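Local structure of ML032222a iGluR (Mnemiopsis leidyi, 4YKI) at residues B[15-20]-B[186-191]; B[108-113]-B[211-216]. The protein binds glycine in the cleft of its clamshell ligand-binding domain, which in the full ctenophore ionotropic glutamate receptor probably drives opening of the ion channel. One frame throughout, in Å; residues are numbered along the deposited sequence.

In the fold
Both contacts are largely buried and flank the same glycine site, but their chemistry differs. Contact 1 bridges the cleft, bringing the loop 15-20 up to the strand-to-helix turn at 186-191; two glutamates face the ligand's amino group there, and a few apolar carbons pack beside them. Contact 2 is continuous antiparallel sheet between strands 109-118 and 202-218. One of its faces packs aromatic rings and brings Tyr214 to the pocket, while the other carries acids to a magnesium ion shared with the second subunit. Strand 183-188 pairs with strand 109-118, so both contacts reach the same sheet. They touch directly through Tyr214 OH, which lies 2.8 Å from Glu188 OE1, a probable hydrogen bond.

Contact 1. Residues B[15-20]-B[186-191]; sequences VEEQPF and IDEGPV. With GLY (glycine), chain E.
Glu17 and Phe20 reach from the loop after strand 9-13 to the turn between strand 183-188 and helix 189-195, a cross-cleft contact of the clamshell ligand-binding domain of ionotropic glutamate receptors. Asp187 is tied to Glu17 indirectly: Arg144 makes salt bridges to Asp187 OD1 and to Glu17 OE1. Glu188, at the N-cap position of the helix, extends beyond CG (chi2 179°) and brings OE1 to 2.7 Å from N of the bound glycine, which donates a hydrogen bond to it. Its other oxygen, OE2, is bonded to Ser93. Glu17 OE2 stands 4.2 Å from Glu188 OE1 and 3.5 Å from the ligand N; the ligand's ammonium group, together with Arg144, probably eases the repulsion between the two carboxylates. Past Gly189, Pro190 sets its CB at the edge of the Phe20 ring, 4.4 Å from CZ. In Val191, CG1 lies anti to the backbone N (chi1 173°), which turns CG2 into the corner between Glu17 and Phe20. That one methyl lies 4.2 Å from CE2 at the edge of the Phe20 ring and 3.4 Å from Glu17 OE2.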
# COMPACT_ATOMS: atom_id res chain seq x y z
N VAL B 15 16.15 5.78 12.91
CA VAL B 15 16.09 6.59 14.12
C VAL B 15 15.00 6.01 15.00
O VAL B 15 14.16 5.25 14.53
CB VAL B 15 15.74 8.08 13.84
CG1 VAL B 15 16.80 8.77 13.06
CG2 VAL B 15 14.38 8.25 13.17
N GLU B 16 14.96 6.38 16.27
CA GLU B 16 13.83 6.00 17.11
C GLU B 16 12.55 6.64 16.59
O GLU B 16 12.52 7.82 16.29
CB GLU B 16 14.04 6.38 18.56
CG GLU B 16 12.86 6.10 19.46
CD GLU B 16 13.29 6.09 20.91
OE1 GLU B 16 13.53 7.18 21.46
OE2 GLU B 16 13.48 5.01 21.47
N GLU B 17 11.49 5.84 16.49
CA GLU B 17 10.14 6.28 16.19
C GLU B 17 9.20 5.17 16.65
O GLU B 17 8.96 4.20 15.93
CB GLU B 17 9.94 6.54 14.69
CG GLU B 17 8.51 6.93 14.34
CD GLU B 17 8.38 8.20 13.53
OE1 GLU B 17 8.97 9.22 13.93
OE2 GLU B 17 7.65 8.20 12.51
N GLN B 18 8.69 5.28 17.86
CA GLN B 18 7.93 4.19 18.45
C GLN B 18 6.59 4.11 17.72
O GLN B 18 5.99 5.13 17.41
CB GLN B 18 7.77 4.40 19.96
CG GLN B 18 9.14 4.43 20.63
CD GLN B 18 9.12 4.67 22.12
OE1 GLN B 18 8.08 4.65 22.76
NE2 GLN B 18 10.31 4.88 22.69
N PRO B 19 6.10 2.89 17.44
CA PRO B 19 6.56 1.57 17.89
C PRO B 19 7.38 0.86 16.80
O PRO B 19 7.63 -0.34 16.91
CB PRO B 19 5.25 0.82 18.10
CG PRO B 19 4.40 1.32 16.99
CD PRO B 19 4.76 2.79 16.83
N PHE B 20 7.77 1.58 15.76
CA PHE B 20 8.56 1.04 14.67
C PHE B 20 10.00 0.76 15.10
O PHE B 20 10.53 -0.31 14.80
CB PHE B 20 8.49 2.00 13.49
CG PHE B 20 7.09 2.18 12.97
CD1 PHE B 20 6.46 1.16 12.30
CD2 PHE B 20 6.39 3.35 13.21
CE1 PHE B 20 5.16 1.31 11.84
CE2 PHE B 20 5.09 3.50 12.75
CZ PHE B 20 4.47 2.48 12.07
N ILE B 186 0.17 18.29 13.71
CA ILE B 186 -0.22 17.64 12.46
C ILE B 186 0.89 16.66 12.10
O ILE B 186 2.02 17.08 11.85
CB ILE B 186 -0.38 18.68 11.32
CG1 ILE B 186 -1.39 19.77 11.72
CG2 ILE B 186 -0.79 18.00 10.01
CD1 ILE B 186 -1.44 20.98 10.77
N ASP B 187 0.56 15.38 12.07
CA ASP B 187 1.56 14.35 11.80
C ASP B 187 0.91 13.14 11.13
O ASP B 187 0.07 13.33 10.25
CB ASP B 187 2.36 13.98 13.07
CG ASP B 187 3.69 13.32 12.73
OD1 ASP B 187 4.63 14.07 12.32
OD2 ASP B 187 3.78 12.08 12.82
N GLU B 188 1.30 11.92 11.51
CA GLU B 188 0.93 10.71 10.79
C GLU B 188 0.08 9.80 11.66
O GLU B 188 0.40 9.56 12.82
CB GLU B 188 2.20 9.98 10.30
CG GLU B 188 3.09 10.85 9.44
CD GLU B 188 4.36 10.16 8.96
OE1 GLU B 188 4.76 9.14 9.57
OE2 GLU B 188 4.98 10.70 8.00
N GLY B 189 -0.98 9.26 11.08
CA GLY B 189 -1.95 8.47 11.80
C GLY B 189 -1.39 7.39 12.71
O GLY B 189 -1.70 7.35 13.90
N PRO B 190 -0.58 6.47 12.19
CA PRO B 190 -0.16 5.34 13.03
C PRO B 190 0.75 5.77 14.18
O PRO B 190 0.70 5.22 15.28
CB PRO B 190 0.57 4.43 12.04
CG PRO B 190 -0.05 4.78 10.70
CD PRO B 190 -0.27 6.25 10.77
N VAL B 191 1.59 6.77 13.94
CA VAL B 191 2.51 7.29 14.94
C VAL B 191 1.72 7.94 16.07
O VAL B 191 2.01 7.74 17.26
CB VAL B 191 3.50 8.29 14.30
CG1 VAL B 191 4.36 8.99 15.33
CG2 VAL B 191 4.39 7.56 13.28
N GLY E . 7.43 8.84 9.06
CA GLY E . 8.05 10.18 8.94
C GLY E . 8.73 10.42 7.61
O GLY E . 9.19 11.57 7.40
OXT GLY E . 8.84 9.48 6.80

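Contact 2. Residues B[108-113]-B[211-216]; sequences FMDAGI and SFEYAF. With MG (magnesium ion), chain D.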
# COMPACT_ATOMS: atom_id res chain seq x y z
N PHE B 108 4.50 -1.46 3.25
CA PHE B 108 3.93 -2.33 4.27
C PHE B 108 2.82 -1.74 5.14
O PHE B 108 2.28 -2.45 5.96
CB PHE B 108 5.05 -2.94 5.14
CG PHE B 108 5.84 -1.93 5.96
CD1 PHE B 108 5.45 -1.61 7.26
CD2 PHE B 108 7.00 -1.35 5.46
CE1 PHE B 108 6.19 -0.69 8.03
CE2 PHE B 108 7.74 -0.44 6.22
CZ PHE B 108 7.32 -0.11 7.50
N MET B 109 2.44 -0.48 4.96
CA MET B 109 1.37 0.10 5.78
C MET B 109 0.79 1.38 5.19
O MET B 109 1.47 2.37 5.02
CB MET B 109 1.89 0.41 7.19
CG MET B 109 0.82 0.86 8.15
SD MET B 109 1.42 1.13 9.83
CE MET B 109 1.95 -0.48 10.27
N ASP B 110 -0.51 1.39 4.92
CA ASP B 110 -1.21 2.61 4.53
C ASP B 110 -1.20 3.57 5.70
O ASP B 110 -1.37 3.17 6.84
CB ASP B 110 -2.70 2.31 4.17
CG ASP B 110 -2.94 1.92 2.71
OD1 ASP B 110 -1.99 1.57 1.97
OD2 ASP B 110 -4.14 1.92 2.32
N ALA B 111 -1.06 4.84 5.40
CA ALA B 111 -1.10 5.88 6.41
C ALA B 111 -1.67 7.16 5.82
O ALA B 111 -1.70 7.35 4.59
CB ALA B 111 0.30 6.13 6.99
N GLY B 112 -2.16 8.01 6.70
CA GLY B 112 -2.65 9.31 6.35
C GLY B 112 -2.10 10.36 7.28
O GLY B 112 -1.51 10.04 8.32
N ILE B 113 -2.27 11.62 6.89
CA ILE B 113 -2.00 12.74 7.78
C ILE B 113 -3.15 12.90 8.76
O ILE B 113 -4.32 12.82 8.38
CB ILE B 113 -1.77 14.05 6.98
CG1 ILE B 113 -0.59 13.90 6.00
CG2 ILE B 113 -1.54 15.23 7.91
CD1 ILE B 113 0.72 13.53 6.67
N SER B 211 -3.19 10.26 1.31
CA SER B 211 -2.99 8.83 1.27
C SER B 211 -1.57 8.54 0.89
O SER B 211 -1.12 8.98 -0.17
CB SER B 211 -3.92 8.25 0.22
OG SER B 211 -3.67 6.89 -0.01
N PHE B 212 -0.87 7.75 1.71
CA PHE B 212 0.51 7.37 1.43
C PHE B 212 0.82 6.04 2.13
O PHE B 212 -0.06 5.43 2.74
CB PHE B 212 1.48 8.50 1.80
CG PHE B 212 1.45 8.89 3.25
CD1 PHE B 212 0.56 9.84 3.69
CD2 PHE B 212 2.31 8.31 4.16
CE1 PHE B 212 0.52 10.19 5.01
CE2 PHE B 212 2.26 8.65 5.49
CZ PHE B 212 1.35 9.60 5.92
N GLU B 213 2.05 5.59 1.98
CA GLU B 213 2.52 4.32 2.53
C GLU B 213 3.72 4.55 3.41
O GLU B 213 4.47 5.52 3.23
CB GLU B 213 3.03 3.43 1.39
CG GLU B 213 2.00 2.96 0.44
CD GLU B 213 1.16 1.82 0.98
OE1 GLU B 213 1.43 1.30 2.09
OE2 GLU B 213 0.23 1.40 0.24
N TYR B 214 3.96 3.61 4.31
CA TYR B 214 5.27 3.37 4.87
C TYR B 214 5.97 2.27 4.07
O TYR B 214 5.37 1.24 3.73
CB TYR B 214 5.18 2.94 6.34
CG TYR B 214 4.69 4.00 7.29
CD1 TYR B 214 5.02 5.34 7.11
CD2 TYR B 214 3.91 3.66 8.38
CE1 TYR B 214 4.58 6.31 8.02
CE2 TYR B 214 3.50 4.61 9.28
CZ TYR B 214 3.81 5.93 9.10
OH TYR B 214 3.35 6.82 10.03
N ALA B 215 7.23 2.51 3.76
CA ALA B 215 8.05 1.58 3.04
C ALA B 215 9.48 1.77 3.53
O ALA B 215 9.74 2.61 4.40
CB ALA B 215 7.95 1.82 1.54
N PHE B 216 10.41 0.98 3.01
CA PHE B 216 11.83 1.23 3.24
C PHE B 216 12.36 2.06 2.06
O PHE B 216 11.82 2.02 0.94
CB PHE B 216 12.61 -0.09 3.38
CG PHE B 216 12.34 -0.88 4.65
CD1 PHE B 216 11.61 -0.37 5.71
CD2 PHE B 216 12.86 -2.15 4.77
CE1 PHE B 216 11.41 -1.12 6.86
CE2 PHE B 216 12.65 -2.90 5.92
CZ PHE B 216 11.93 -2.36 6.96
MG MG D . -1.31 0.10 0.68
O HOH W 1 -0.16 -0.76 2.23
O HOH W 2 -2.27 0.93 -1.00
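Ala111 and Phe212 pair across the two antiparallel strands that run through the hinge region of the clamshell, with Phe212 N and Ala111 N each giving a hydrogen bond to the other's backbone O. On the face shared by Met109, Ala111, Phe212 and Tyr214, the methyl of Ala111 is the bump between two rings: CB lies 3.5 Å from Phe212 CE2 and also sits over one face of the Tyr214 ring in a CH-pi contact. With chi1 at 60°, the Phe212 ring folds back over the neighbouring strand, a face lying over Ala111 O and CE1 3.7 Å from Ile113 CD1. An alanine in place of Phe212 would probably open a gap over Ala111 O and Gly112 and cost Ile113 CD1 one of its packing partners. Met109 runs alongside Tyr214, its SD at the ring edge 3.8 Å from CD2, a Met-aromatic contact. Farther along, Tyr214 CB presses on a face of the Phe108 ring, 3.9 Å from CZ, while Phe108 CE2 approaches Phe216 CE1 to 3.8 Å. The opposite face is polar. Asp110 and Glu213, a non-hydrogen-bonded pair, turn their carboxylates 65° apart and converge on magnesium, each of Asp110 OD1 and Glu213 OE2 binding it at 2.1 Å. The bend of Glu213 at chi2 (-77°) carries OE2 to the metal, and OE1 accepts a hydrogen bond of 2.6 Å from a water on the same ion. Asp110 and Glu213 of the second subunit complete the site. The divalent cation probably balances only part of the charge of four carboxylates, with Arg236 of the second subunit a further partner of Glu213, making this acidic face a metal-bridged part of the subunit interface.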